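Local atomic coordinates of nucleoside-triphosphatase THEP1 (Aquifex aeolicus, PDB entry 1YE8), a protein that hydrolyses the nucleoside triphosphates ATP, GTP, CTP, TTP and UTP to the corresponding nucleoside diphosphates and phosphate, and has no kinase activity. Residues L160-E163 / N164-V167. Numbering follows the deposited sequence.
Sequences LTPE and NRDV
Thr161 and Asn164 tie together the turn that leads from strand 156-159 of the parallel sheet toward helix 168-175. The side chain of Asn164 folds back on the chain: chi1 of 70° sets CG over the residue's own backbone, flanked by N and C, which turns OD1 back to accept the Thr161 N-H at 2.8 Å. That bond is nearly straight (166°), although the donor sits above the carbonyl plane. ND2 of the same amide bonds to Glu159 O. Among backbone groups, Arg165 N reaches Thr161 O at 2.9 Å, and Asn164 N adds a weak bond to the same oxygen. Thr161 OG1 receives the N-H groups of Glu163 and Asn164, an ST motif, though the OG1 bonds are weak; with Thr161 N on OD1, the Asn164 bond makes the reciprocal pattern of a capping box. The CD1 methyl of Leu160 packs 3.5 Å from Asn164 OD1. Pro162 CA sits over the centre of one face of the Arg165 guanidinium, 3.8 Å above its plane, while NH1 bonds to Val11 O of the inferred ATP-binding P-loop, which Leu160 and Pro162 also touch. Asn164 thus engages two backbone groups through its oxygen and nitrogen, which fixes its amide orientation and shapes the turn.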
ATOM      1  N   LEU A 160      -6.414   5.993  11.017  1.00 12.58           N
ATOM      2  CA  LEU A 160      -7.790   5.728  10.596  1.00 12.50           C
ATOM      3  C   LEU A 160      -8.516   5.008  11.715  1.00 12.42           C
ATOM      4  O   LEU A 160      -7.995   4.025  12.256  1.00 12.53           O
ATOM      5  CB  LEU A 160      -7.782   4.867   9.332  1.00 13.17           C
ATOM      6  CG  LEU A 160      -9.140   4.707   8.649  1.00 13.39           C
ATOM      7  CD1 LEU A 160      -9.666   6.058   8.161  1.00 15.04           C
ATOM      8  CD2 LEU A 160      -9.045   3.726   7.494  1.00 14.01           C
ATOM      9  N   THR A 161      -9.713   5.490  12.051  1.00 12.66           N
ATOM     10  CA  THR A 161     -10.512   4.914  13.145  1.00 13.69           C
ATOM     11  C   THR A 161     -11.974   4.785  12.733  1.00 14.35           C
ATOM     12  O   THR A 161     -12.389   5.378  11.739  1.00 14.35           O
ATOM     13  CB  THR A 161     -10.460   5.807  14.399  1.00 13.71           C
ATOM     14  OG1 THR A 161     -11.125   7.046  14.112  1.00 14.62           O
ATOM     15  CG2 THR A 161      -9.027   6.204  14.770  1.00 14.12           C
ATOM     16  N   PRO A 162     -12.784   4.063  13.513  1.00 15.14           N
ATOM     17  CA  PRO A 162     -14.226   4.028  13.232  1.00 16.01           C
ATOM     18  C   PRO A 162     -14.879   5.419  13.287  1.00 17.09           C
ATOM     19  O   PRO A 162     -15.894   5.626  12.611  1.00 18.95           O
ATOM     20  CB  PRO A 162     -14.768   3.097  14.322  1.00 16.00           C
ATOM     21  CG  PRO A 162     -13.578   2.244  14.693  1.00 15.45           C
ATOM     22  CD  PRO A 162     -12.429   3.217  14.670  1.00 15.61           C
ATOM     23  N   GLU A 163     -14.274   6.356  14.018  1.00 17.56           N
ATOM     24  CA  GLU A 163     -14.833   7.699  14.223  1.00 18.90           C
ATOM     25  C   GLU A 163     -14.443   8.733  13.166  1.00 19.64           C
ATOM     26  O   GLU A 163     -15.063   9.798  13.093  1.00 20.91           O
ATOM     27  CB  GLU A 163     -14.424   8.232  15.594  1.00 18.98           C
ATOM     28  CG  GLU A 163     -15.047   7.478  16.761  1.00 19.61           C
ATOM     29  CD  GLU A 163     -14.303   6.196  17.110  1.00 18.41           C
ATOM     30  OE1 GLU A 163     -13.125   6.040  16.724  1.00 18.60           O
ATOM     31  OE2 GLU A 163     -14.907   5.337  17.761  1.00 16.78           O
ATOM     32  N   ASN A 164     -13.402   8.457  12.376  1.00 19.66           N
ATOM     33  CA  ASN A 164     -13.024   9.369  11.292  1.00 19.70           C
ATOM     34  C   ASN A 164     -13.109   8.735   9.895  1.00 20.13           C
ATOM     35  O   ASN A 164     -12.954   9.417   8.891  1.00 19.92           O
ATOM     36  CB  ASN A 164     -11.656  10.031  11.550  1.00 19.32           C
ATOM     37  CG  ASN A 164     -10.484   9.049  11.445  1.00 17.87           C
ATOM     38  OD1 ASN A 164     -10.642   7.917  10.991  1.00 16.13           O
ATOM     39  ND2 ASN A 164      -9.319   9.485  11.879  1.00 19.18           N
ATOM     40  N   ARG A 165     -13.352   7.425   9.872  1.00 21.40           N
ATOM     41  CA  ARG A 165     -13.565   6.600   8.675  1.00 22.91           C
ATOM     42  C   ARG A 165     -14.359   7.290   7.552  1.00 23.22           C
ATOM     43  O   ARG A 165     -13.962   7.274   6.378  1.00 23.03           O
ATOM     44  CB  ARG A 165     -14.343   5.352   9.135  1.00 23.33           C
ATOM     45  CG  ARG A 165     -14.361   4.188   8.212  1.00 24.81           C
ATOM     46  CD  ARG A 165     -14.243   2.891   8.952  1.00 23.55           C
ATOM     47  NE  ARG A 165     -15.427   2.581   9.752  1.00 24.12           N
ATOM     48  CZ  ARG A 165     -15.468   1.594  10.636  1.00 25.27           C
ATOM     49  NH1 ARG A 165     -14.398   0.835  10.831  1.00 25.52           N
ATOM     50  NH2 ARG A 165     -16.577   1.365  11.337  1.00 25.44           N
ATOM     51  N   ASP A 166     -15.488   7.882   7.934  1.00 23.93           N
ATOM     52  CA  ASP A 166     -16.473   8.373   6.976  1.00 24.66           C
ATOM     53  C   ASP A 166     -16.302   9.849   6.640  1.00 24.48           C
ATOM     54  O   ASP A 166     -17.026  10.377   5.801  1.00 24.82           O
ATOM     55  CB  ASP A 166     -17.888   8.102   7.498  1.00 25.29           C
ATOM     56  CG  ASP A 166     -18.170   6.612   7.684  1.00 27.45           C
ATOM     57  OD1 ASP A 166     -17.857   5.820   6.764  1.00 30.03           O
ATOM     58  OD2 ASP A 166     -18.697   6.145   8.715  1.00 29.29           O
ATOM     59  N   VAL A 167     -15.326  10.498   7.266  1.00 24.15           N
ATOM     60  CA  VAL A 167     -15.070  11.926   7.037  1.00 24.66           C
ATOM     61  C   VAL A 167     -13.666  12.200   6.472  1.00 24.55           C
ATOM     62  O   VAL A 167     -13.433  13.222   5.815  1.00 25.06           O
ATOM     63  CB  VAL A 167     -15.366  12.788   8.320  1.00 24.59           C
ATOM     64  CG1 VAL A 167     -14.682  12.213   9.545  1.00 24.91           C
ATOM     65  CG2 VAL A 167     -14.970  14.251   8.135  1.00 26.05           C
TER
HETATM   66  O   HOH W   1     -16.420   8.272  10.537  1.00 32.63           O